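Local coordinates for protein KLLA0F20702p (Kluyveromyces lactis, PDB 5Y5A) that is probably the telomerase subunit Est1, seen here as its TPR-type part, and is likely to recruit telomerase to telomeres through binding Cdc13, at residues 217-228 / 237-248; 454-462 / 556-564. One frame throughout, in Å; residues are numbered along the deposited sequence.

Contact 1 (217-228 / 237-248); sequences FQKPLRYLDIAS and TFLQRGICYTHT
The rings of Phe217 and His247 lie nearly parallel, their planes 16° apart, but slid so far that they barely overlap, with centroids 5.1 Å apart. CB of His247 comes closest, 3.5 Å from Phe217 CE2, with the near side of its ring beside CZ. The carbonyl oxygen of Cys244 lies above one face of the phenylalanine ring, toward the rim, and its SG approaches obliquely, 4.1 Å from CD1 of Phe217. Another flat group, the guanidinium of Arg241, has Leu224 O and Ser228 OG near its plane at the edge, although the hydroxyl's position is doubtful, while its NH1 stands over one face of Phe238. Asp225 comes at it obliquely, its carboxylate turned steeply to it, and OD1 makes a salt bridge of 3.1 Å to Arg241 NH2. These side chains join the two arms of an antiparallel helical hairpin, axes at 160°, consistent with the TPR clan. Leu224 is a knob among Thr237, Gln240, Arg241 and Cys244; reciprocally, Arg241 sits among Leu221, Leu224, Asp225 and Ser228. Its CG lies 3.4 Å from Leu221 CD2, and the bend at chi3 (-63°) carries the guanidinium on from Leu221 to Asp225 and Ser228. With an alanine here, Asp225 would probably lose its charged mate and the leucines their aliphatic support. Gln257 of helix 251-263 binds NE of Arg241.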
loop_
_atom_site.group_PDB
_atom_site.type_symbol
_atom_site.label_atom_id
_atom_site.label_comp_id
_atom_site.label_asym_id
_atom_site.label_seq_id
_atom_site.Cartn_x
_atom_site.Cartn_y
_atom_site.Cartn_z
ATOM N N PHE A 217 -2.815 8.126 -15.623
ATOM C CA PHE A 217 -3.038 6.747 -15.207
ATOM C C PHE A 217 -4.226 6.653 -14.274
ATOM O O PHE A 217 -4.367 5.695 -13.527
ATOM C CB PHE A 217 -1.774 6.180 -14.558
ATOM C CG PHE A 217 -0.672 5.932 -15.543
ATOM C CD1 PHE A 217 -0.616 4.744 -16.250
ATOM C CD2 PHE A 217 0.273 6.911 -15.809
ATOM C CE1 PHE A 217 0.388 4.521 -17.176
ATOM C CE2 PHE A 217 1.274 6.697 -16.739
ATOM C CZ PHE A 217 1.334 5.499 -17.420
ATOM N N GLN A 218 -5.088 7.655 -14.346
ATOM C CA GLN A 218 -6.266 7.721 -13.502
ATOM C C GLN A 218 -7.162 6.498 -13.686
ATOM O O GLN A 218 -7.696 5.966 -12.716
ATOM C CB GLN A 218 -7.057 9.000 -13.798
ATOM C CG GLN A 218 -8.041 9.392 -12.707
ATOM C CD GLN A 218 -8.839 10.627 -13.068
ATOM O OE1 GLN A 218 -9.250 10.798 -14.213
ATOM N NE2 GLN A 218 -9.055 11.501 -12.091
ATOM N N LYS A 219 -7.320 6.051 -14.929
ATOM C CA LYS A 219 -8.241 4.956 -15.216
ATOM C C LYS A 219 -7.731 3.598 -14.702
ATOM O O LYS A 219 -8.485 2.865 -14.057
ATOM C CB LYS A 219 -8.541 4.887 -16.719
ATOM C CG LYS A 219 -9.709 3.981 -17.070
ATOM C CD LYS A 219 -10.076 4.109 -18.535
ATOM C CE LYS A 219 -11.324 3.309 -18.871
ATOM N NZ LYS A 219 -11.693 3.449 -20.313
ATOM N N PRO A 220 -6.462 3.248 -14.978
ATOM C CA PRO A 220 -6.037 1.980 -14.373
ATOM C C PRO A 220 -5.975 2.055 -12.847
ATOM O O PRO A 220 -6.240 1.053 -12.182
ATOM C CB PRO A 220 -4.645 1.746 -14.973
ATOM C CG PRO A 220 -4.209 3.075 -15.504
ATOM C CD PRO A 220 -5.461 3.770 -15.923
ATOM N N LEU A 221 -5.655 3.227 -12.305
ATOM C CA LEU A 221 -5.585 3.396 -10.859
ATOM C C LEU A 221 -6.944 3.185 -10.212
ATOM O O LEU A 221 -7.021 2.679 -9.102
ATOM C CB LEU A 221 -5.039 4.774 -10.498
ATOM C CG LEU A 221 -3.527 4.927 -10.665
ATOM C CD1 LEU A 221 -3.100 6.364 -10.443
ATOM C CD2 LEU A 221 -2.800 4.012 -9.711
ATOM N N ARG A 222 -8.020 3.553 -10.902
ATOM C CA ARG A 222 -9.355 3.339 -10.343
ATOM C C ARG A 222 -9.679 1.851 -10.227
ATOM O O ARG A 222 -10.206 1.406 -9.206
ATOM C CB ARG A 222 -10.430 4.032 -11.177
ATOM C CG ARG A 222 -11.809 3.980 -10.525
ATOM C CD ARG A 222 -12.924 4.430 -11.464
ATOM N NE ARG A 222 -13.271 3.401 -12.441
ATOM C CZ ARG A 222 -14.501 3.192 -12.896
ATOM N NH1 ARG A 222 -15.505 3.940 -12.461
ATOM N NH2 ARG A 222 -14.726 2.232 -13.785
ATOM N N TYR A 223 -9.364 1.086 -11.271
ATOM C CA TYR A 223 -9.589 -0.357 -11.251
ATOM C C TYR A 223 -8.741 -1.033 -10.177
ATOM O O TYR A 223 -9.214 -1.906 -9.461
ATOM C CB TYR A 223 -9.291 -0.974 -12.620
ATOM C CG TYR A 223 -10.375 -0.720 -13.651
ATOM C CD1 TYR A 223 -11.605 -1.359 -13.565
ATOM C CD2 TYR A 223 -10.163 0.153 -14.707
ATOM C CE1 TYR A 223 -12.598 -1.134 -14.499
ATOM C CE2 TYR A 223 -11.151 0.385 -15.650
ATOM C CZ TYR A 223 -12.367 -0.261 -15.541
ATOM O OH TYR A 223 -13.353 -0.032 -16.478
ATOM N N LEU A 224 -7.486 -0.614 -10.073
ATOM C CA LEU A 224 -6.581 -1.153 -9.074
ATOM C C LEU A 224 -7.062 -0.802 -7.664
ATOM O O LEU A 224 -6.987 -1.621 -6.749
ATOM C CB LEU A 224 -5.164 -0.632 -9.311
ATOM C CG LEU A 224 -4.471 -1.100 -10.593
ATOM C CD1 LEU A 224 -3.104 -0.443 -10.743
ATOM C CD2 LEU A 224 -4.339 -2.613 -10.597
ATOM N N ASP A 225 -7.570 0.416 -7.496
ATOM C CA ASP A 225 -8.109 0.836 -6.208
ATOM C C ASP A 225 -9.250 -0.075 -5.784
ATOM O O ASP A 225 -9.328 -0.493 -4.630
ATOM C CB ASP A 225 -8.591 2.286 -6.266
ATOM C CG ASP A 225 -7.456 3.279 -6.134
ATOM O OD1 ASP A 225 -6.289 2.886 -6.355
ATOM O OD2 ASP A 225 -7.732 4.454 -5.811
ATOM N N ILE A 226 -10.129 -0.392 -6.728
ATOM C CA ILE A 226 -11.245 -1.268 -6.429
ATOM C C ILE A 226 -10.739 -2.671 -6.104
ATOM O O ILE A 226 -11.204 -3.292 -5.149
ATOM C CB ILE A 226 -12.244 -1.313 -7.584
ATOM C CG1 ILE A 226 -12.761 0.099 -7.868
ATOM C CG2 ILE A 226 -13.403 -2.223 -7.237
ATOM C CD1 ILE A 226 -13.640 0.194 -9.101
ATOM N N ALA A 227 -9.767 -3.155 -6.875
ATOM C CA ALA A 227 -9.159 -4.458 -6.608
ATOM C C ALA A 227 -8.557 -4.535 -5.196
ATOM O O ALA A 227 -8.754 -5.522 -4.489
ATOM C CB ALA A 227 -8.100 -4.766 -7.654
ATOM N N SER A 228 -7.824 -3.496 -4.797
ATOM C CA SER A 228 -7.255 -3.400 -3.450
ATOM C C SER A 228 -8.327 -3.354 -2.377
ATOM O O SER A 228 -8.143 -3.841 -1.271
ATOM C CB SER A 228 -6.382 -2.153 -3.315
ATOM O OG SER A 228 -5.253 -2.226 -4.154
ATOM N N THR A 237 -1.637 -5.971 -6.434
ATOM C CA THR A 237 -2.381 -4.762 -6.751
ATOM C C THR A 237 -1.582 -3.503 -6.428
ATOM O O THR A 237 -1.582 -2.548 -7.189
ATOM C CB THR A 237 -3.697 -4.699 -5.982
ATOM O OG1 THR A 237 -4.341 -5.976 -6.034
ATOM C CG2 THR A 237 -4.594 -3.644 -6.593
ATOM N N PHE A 238 -0.918 -3.511 -5.281
ATOM C CA PHE A 238 -0.062 -2.398 -4.877
ATOM C C PHE A 238 1.140 -2.298 -5.808
ATOM O O PHE A 238 1.568 -1.203 -6.164
ATOM C CB PHE A 238 0.402 -2.571 -3.418
ATOM C CG PHE A 238 -0.719 -2.525 -2.419
ATOM C CD1 PHE A 238 -1.442 -3.672 -2.114
ATOM C CD2 PHE A 238 -1.050 -1.338 -1.780
ATOM C CE1 PHE A 238 -2.479 -3.632 -1.190
ATOM C CE2 PHE A 238 -2.080 -1.293 -0.853
ATOM C CZ PHE A 238 -2.797 -2.440 -0.560
ATOM N N LEU A 239 1.677 -3.448 -6.206
ATOM C CA LEU A 239 2.820 -3.467 -7.112
ATOM C C LEU A 239 2.491 -2.747 -8.418
ATOM O O LEU A 239 3.261 -1.909 -8.897
ATOM C CB LEU A 239 3.265 -4.901 -7.414
ATOM C CG LEU A 239 4.520 -4.928 -8.293
ATOM C CD1 LEU A 239 5.780 -4.767 -7.445
ATOM C CD2 LEU A 239 4.600 -6.174 -9.153
ATOM N N GLN A 240 1.337 -3.065 -8.985
ATOM C CA GLN A 240 0.965 -2.503 -10.275
ATOM C C GLN A 240 0.677 -1.012 -10.148
ATOM O O GLN A 240 0.975 -0.234 -11.054
ATOM C CB GLN A 240 -0.233 -3.247 -10.854
ATOM C CG GLN A 240 0.071 -4.691 -11.224
ATOM C CD GLN A 240 1.157 -4.815 -12.290
ATOM O OE1 GLN A 240 1.254 -3.991 -13.205
ATOM N NE2 GLN A 240 1.978 -5.854 -12.173
ATOM N N ARG A 241 0.128 -0.612 -9.006
ATOM C CA ARG A 241 -0.074 0.804 -8.726
ATOM C C ARG A 241 1.258 1.545 -8.704
ATOM O O ARG A 241 1.391 2.640 -9.254
ATOM C CB ARG A 241 -0.787 0.993 -7.393
ATOM C CG ARG A 241 -2.227 1.401 -7.531
ATOM C CD ARG A 241 -2.650 2.226 -6.349
ATOM N NE ARG A 241 -2.560 1.434 -5.136
ATOM C CZ ARG A 241 -3.503 0.590 -4.738
ATOM N NH1 ARG A 241 -3.345 -0.098 -3.616
ATOM N NH2 ARG A 241 -4.607 0.438 -5.464
ATOM N N GLY A 242 2.240 0.937 -8.049
ATOM C CA GLY A 242 3.568 1.513 -7.970
ATOM C C GLY A 242 4.197 1.640 -9.337
ATOM O O GLY A 242 4.947 2.577 -9.602
ATOM N N ILE A 243 3.896 0.688 -10.215
ATOM C CA ILE A 243 4.440 0.733 -11.560
ATOM C C ILE A 243 3.867 1.943 -12.289
ATOM O O ILE A 243 4.599 2.646 -12.985
ATOM C CB ILE A 243 4.170 -0.566 -12.341
ATOM C CG1 ILE A 243 4.957 -1.717 -11.709
ATOM C CG2 ILE A 243 4.609 -0.421 -13.790
ATOM C CD1 ILE A 243 4.692 -3.066 -12.329
ATOM N N CYS A 244 2.577 2.211 -12.104
ATOM C CA CYS A 244 1.998 3.436 -12.652
ATOM C C CYS A 244 2.764 4.665 -12.152
ATOM O O CYS A 244 3.078 5.547 -12.931
ATOM C CB CYS A 244 0.514 3.563 -12.284
ATOM S SG CYS A 244 -0.585 2.301 -12.966
ATOM N N TYR A 245 3.084 4.715 -10.859
ATOM C CA TYR A 245 3.732 5.904 -10.311
ATOM C C TYR A 245 5.171 6.074 -10.803
ATOM O O TYR A 245 5.688 7.194 -10.829
ATOM C CB TYR A 245 3.692 5.886 -8.774
ATOM C CG TYR A 245 2.296 6.086 -8.216
ATOM C CD1 TYR A 245 1.548 7.216 -8.542
ATOM C CD2 TYR A 245 1.725 5.146 -7.373
ATOM C CE1 TYR A 245 0.265 7.395 -8.039
ATOM C CE2 TYR A 245 0.452 5.313 -6.864
ATOM C CZ TYR A 245 -0.277 6.434 -7.197
ATOM O OH TYR A 245 -1.545 6.584 -6.676
ATOM N N THR A 246 5.816 4.987 -11.218
ATOM C CA THR A 246 7.141 5.119 -11.822
ATOM C C THR A 246 7.075 5.910 -13.136
ATOM O O THR A 246 8.029 6.600 -13.494
ATOM C CB THR A 246 7.810 3.753 -12.105
ATOM O OG1 THR A 246 6.995 2.974 -12.991
ATOM C CG2 THR A 246 8.032 2.987 -10.817
ATOM N N HIS A 247 5.957 5.812 -13.853
ATOM C CA HIS A 247 5.837 6.498 -15.138
ATOM C C HIS A 247 5.699 8.005 -14.944
ATOM O O HIS A 247 6.196 8.783 -15.750
ATOM C CB HIS A 247 4.643 5.976 -15.944
ATOM C CG HIS A 247 4.719 4.517 -16.261
ATOM N ND1 HIS A 247 5.748 3.967 -16.993
ATOM C CD2 HIS A 247 3.889 3.494 -15.950
ATOM C CE1 HIS A 247 5.555 2.664 -17.108
ATOM N NE2 HIS A 247 4.431 2.352 -16.487
ATOM N N THR A 248 5.016 8.409 -13.879
ATOM C CA THR A 248 4.813 9.828 -13.606
ATOM C C THR A 248 5.953 10.371 -12.768
ATOM O O THR A 248 5.923 11.524 -12.340
ATOM C CB THR A 248 3.481 10.089 -12.873
ATOM O OG1 THR A 248 3.488 9.429 -11.596
ATOM C CG2 THR A 248 2.315 9.580 -13.704
#

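Contact 2 (454-462 / 556-564); sequences VNLTNELLS and TEKKRYVHT
Asn458, on the last turns of helix 447-462, holds the backbone of Tyr561 by its N-H and C=O in a beta hairpin whose second strand, 560-563, pairs antiparallel with 552-555. Lys559 and Arg560 form a G1 beta bulge opposite Asp555, at the start of the strand that meets the helix.

Two hydrogen bonds tie the amide of Asn458 to both backbone groups of Tyr561, much as a neighbouring strand would: its OD1 accepts from Tyr561 N at 2.9 Å, and its ND2 donates to Tyr561 O at the same 2.9 Å. Both are fairly straight (160° and 169°) and both meet a lone pair in the carbonyl plane. Being gripped at oxygen and nitrogen alike, the amide is fixed in its rotation.

The apolar contacts belong to Tyr561. Val454 places CG1 3.8 Å from Tyr561 CB, Thr457 brings CG2 obliquely to CE2, and Leu461 CD1 comes to the ring edge, 4.4 Å from CD2 of Tyr561. Beyond these segments, Leu554 and Lys542 also touch the tyrosine.

The charged group is more loosely engaged across the contact. The bend of Arg560 at chi2 (-67°) brings its guanidinium over Leu461 and Ser462, one face over Leu461 CB, where NE and NH2 make only weak bonds to Ser462 OG. Its firmer bond is local, NH1 to Lys559 O at 2.9 Å. The Ser462 hydroxyl in turn donates to Asn458 O at 2.9 Å, while Ser462 N reaches that same oxygen from the opposite face of its carbonyl plane.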
loop_
_atom_site.group_PDB
_atom_site.type_symbol
_atom_site.label_atom_id
_atom_site.label_comp_id
_atom_site.label_asym_id
_atom_site.label_seq_id
_atom_site.Cartn_x
_atom_site.Cartn_y
_atom_site.Cartn_z
ATOM N N VAL A 454 4.563 10.944 26.560
ATOM C CA VAL A 454 4.129 11.552 27.817
ATOM C C VAL A 454 3.507 12.934 27.585
ATOM O O VAL A 454 2.427 13.238 28.109
ATOM C CB VAL A 454 5.312 11.666 28.806
ATOM C CG1 VAL A 454 5.019 12.704 29.892
ATOM C CG2 VAL A 454 5.639 10.289 29.403
ATOM N N ASN A 455 4.183 13.764 26.790
ATOM C CA ASN A 455 3.679 15.103 26.455
ATOM C C ASN A 455 2.353 15.032 25.713
ATOM O O ASN A 455 1.425 15.777 26.017
ATOM C CB ASN A 455 4.686 15.877 25.601
ATOM C CG ASN A 455 5.945 16.217 26.354
ATOM O OD1 ASN A 455 5.963 16.209 27.584
ATOM N ND2 ASN A 455 7.012 16.521 25.623
ATOM N N LEU A 456 2.272 14.122 24.745
ATOM C CA LEU A 456 1.059 13.952 23.957
ATOM C C LEU A 456 -0.069 13.421 24.831
ATOM O O LEU A 456 -1.182 13.940 24.806
ATOM C CB LEU A 456 1.301 13.003 22.769
ATOM C CG LEU A 456 0.089 12.880 21.850
ATOM C CD1 LEU A 456 -0.272 14.264 21.299
ATOM C CD2 LEU A 456 0.339 11.890 20.720
ATOM N N THR A 457 0.230 12.388 25.613
ATOM C CA THR A 457 -0.775 11.782 26.471
ATOM C C THR A 457 -1.295 12.813 27.472
ATOM O O THR A 457 -2.503 12.896 27.698
ATOM C CB THR A 457 -0.218 10.540 27.203
ATOM O OG1 THR A 457 0.403 9.669 26.246
ATOM C CG2 THR A 457 -1.330 9.774 27.907
ATOM N N ASN A 458 -0.396 13.617 28.044
ATOM C CA ASN A 458 -0.810 14.658 28.993
ATOM C C ASN A 458 -1.724 15.704 28.354
ATOM O O ASN A 458 -2.662 16.184 28.998
ATOM C CB ASN A 458 0.409 15.357 29.624
ATOM C CG ASN A 458 1.068 14.517 30.726
ATOM O OD1 ASN A 458 0.479 13.567 31.227
ATOM N ND2 ASN A 458 2.291 14.878 31.107
ATOM N N GLU A 459 -1.458 16.067 27.097
ATOM C CA GLU A 459 -2.343 17.005 26.389
ATOM C C GLU A 459 -3.700 16.351 26.139
ATOM O O GLU A 459 -4.739 16.988 26.247
ATOM C CB GLU A 459 -1.738 17.459 25.055
ATOM C CG GLU A 459 -0.450 18.261 25.174
ATOM C CD GLU A 459 -0.647 19.563 25.922
ATOM O OE1 GLU A 459 0.274 19.968 26.664
ATOM O OE2 GLU A 459 -1.721 20.180 25.773
ATOM N N LEU A 460 -3.683 15.069 25.801
ATOM C CA LEU A 460 -4.926 14.355 25.553
ATOM C C LEU A 460 -5.756 14.260 26.830
ATOM O O LEU A 460 -6.957 14.522 26.813
ATOM C CB LEU A 460 -4.637 12.968 24.974
ATOM C CG LEU A 460 -3.973 13.053 23.595
ATOM C CD1 LEU A 460 -3.724 11.688 22.997
ATOM C CD2 LEU A 460 -4.818 13.907 22.666
ATOM N N LEU A 461 -5.110 13.917 27.941
ATOM C CA LEU A 461 -5.800 13.839 29.227
ATOM C C LEU A 461 -6.425 15.177 29.626
ATOM O O LEU A 461 -7.450 15.211 30.310
ATOM C CB LEU A 461 -4.837 13.358 30.319
ATOM C CG LEU A 461 -4.412 11.888 30.221
ATOM C CD1 LEU A 461 -3.116 11.643 30.975
ATOM C CD2 LEU A 461 -5.522 10.995 30.752
ATOM N N SER A 462 -5.823 16.279 29.191
ATOM C CA SER A 462 -6.352 17.605 29.517
ATOM C C SER A 462 -7.521 17.997 28.611
ATOM O O SER A 462 -8.232 18.960 28.891
ATOM C CB SER A 462 -5.251 18.660 29.421
ATOM O OG SER A 462 -4.145 18.326 30.240
ATOM N N THR A 556 -0.564 10.540 40.741
ATOM C CA THR A 556 -1.970 10.229 40.980
ATOM C C THR A 556 -2.747 11.389 41.604
ATOM O O THR A 556 -3.970 11.326 41.721
ATOM C CB THR A 556 -2.116 8.978 41.881
ATOM O OG1 THR A 556 -1.554 9.240 43.171
ATOM C CG2 THR A 556 -1.399 7.781 41.258
ATOM N N GLU A 557 -2.044 12.442 42.011
ATOM C CA GLU A 557 -2.707 13.663 42.468
ATOM C C GLU A 557 -2.982 14.589 41.278
ATOM O O GLU A 557 -4.098 15.076 41.112
ATOM C CB GLU A 557 -1.865 14.384 43.517
ATOM C CG GLU A 557 -1.584 13.562 44.767
ATOM C CD GLU A 557 -2.717 13.592 45.774
ATOM O OE1 GLU A 557 -3.854 13.949 45.397
ATOM O OE2 GLU A 557 -2.462 13.263 46.953
ATOM N N LYS A 558 -1.957 14.824 40.461
ATOM C CA LYS A 558 -2.101 15.598 39.230
ATOM C C LYS A 558 -2.908 14.856 38.178
ATOM O O LYS A 558 -3.535 15.475 37.321
ATOM C CB LYS A 558 -0.735 15.938 38.637
ATOM C CG LYS A 558 0.005 17.065 39.316
ATOM C CD LYS A 558 1.268 17.384 38.523
ATOM C CE LYS A 558 1.797 18.770 38.843
ATOM N NZ LYS A 558 3.079 19.042 38.135
ATOM N N LYS A 559 -2.862 13.529 38.243
ATOM C CA LYS A 559 -3.418 12.650 37.211
ATOM C C LYS A 559 -2.742 12.890 35.865
ATOM O O LYS A 559 -3.375 12.825 34.812
ATOM C CB LYS A 559 -4.930 12.827 37.105
ATOM C CG LYS A 559 -5.656 12.484 38.393
ATOM C CD LYS A 559 -7.103 12.921 38.339
ATOM C CE LYS A 559 -7.815 12.635 39.646
ATOM N NZ LYS A 559 -9.185 13.227 39.658
ATOM N N ARG A 560 -1.441 13.153 35.910
ATOM C CA ARG A 560 -0.648 13.328 34.699
ATOM C C ARG A 560 0.672 12.573 34.820
ATOM O O ARG A 560 1.113 12.264 35.930
ATOM C CB ARG A 560 -0.379 14.812 34.433
ATOM C CG ARG A 560 -1.629 15.677 34.260
ATOM C CD ARG A 560 -2.399 15.334 32.990
ATOM N NE ARG A 560 -3.508 16.260 32.747
ATOM C CZ ARG A 560 -4.756 16.063 33.165
ATOM N NH1 ARG A 560 -5.064 14.972 33.853
ATOM N NH2 ARG A 560 -5.696 16.959 32.896
ATOM N N TYR A 561 1.305 12.299 33.682
ATOM C CA TYR A 561 2.601 11.623 33.666
ATOM C C TYR A 561 3.729 12.614 33.937
ATOM O O TYR A 561 3.781 13.697 33.354
ATOM C CB TYR A 561 2.816 10.890 32.330
ATOM C CG TYR A 561 1.980 9.630 32.241
ATOM C CD1 TYR A 561 2.439 8.430 32.773
ATOM C CD2 TYR A 561 0.713 9.654 31.682
ATOM C CE1 TYR A 561 1.666 7.287 32.730
ATOM C CE2 TYR A 561 -0.066 8.513 31.633
ATOM C CZ TYR A 561 0.414 7.338 32.166
ATOM O OH TYR A 561 -0.362 6.204 32.117
ATOM N N VAL A 562 4.608 12.235 34.858
ATOM C CA VAL A 562 5.779 13.026 35.223
ATOM C C VAL A 562 7.019 12.133 35.142
ATOM O O VAL A 562 6.911 10.902 35.109
ATOM C CB VAL A 562 5.678 13.613 36.664
ATOM C CG1 VAL A 562 4.512 14.597 36.809
ATOM C CG2 VAL A 562 5.561 12.493 37.680
ATOM N N HIS A 563 8.198 12.743 35.129
ATOM C CA HIS A 563 9.425 11.965 35.182
ATOM C C HIS A 563 9.882 11.770 36.626
ATOM O O HIS A 563 9.868 12.701 37.413
ATOM C CB HIS A 563 10.535 12.629 34.375
ATOM C CG HIS A 563 11.770 11.794 34.284
ATOM N ND1 HIS A 563 12.864 11.993 35.099
ATOM C CD2 HIS A 563 12.064 10.723 33.509
ATOM C CE1 HIS A 563 13.790 11.092 34.814
ATOM N NE2 HIS A 563 13.328 10.308 33.854
ATOM N N THR A 564 10.287 10.552 36.969
ATOM C CA THR A 564 10.642 10.231 38.342
ATOM C C THR A 564 12.013 9.585 38.459
ATOM O O THR A 564 12.587 9.140 37.476
ATOM C CB THR A 564 9.606 9.282 38.985
ATOM O OG1 THR A 564 9.619 8.020 38.299
ATOM C CG2 THR A 564 8.212 9.887 38.909
#

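Overall arrangement
The two contacts share no helix or strand and follow one another along the chain, their centres 44 Å apart and their nearest atoms about 25 Å apart. The centre of contact 1 lies about 10 Å from the centre of the chain; this contact joins consecutive helices of the helical body, with more residues buried and a larger interface. Contact 2, its centre about 35 Å from that of the chain, fastens a late beta hairpin to a helix far earlier in sequence. The chemistry differs too: a leucine and an arginine that interlock as knobs, with a salt bridge, in the more central pairing, against side-chain-to-backbone hydrogen bonding and an arginine weakly bonded to a serine in the peripheral one.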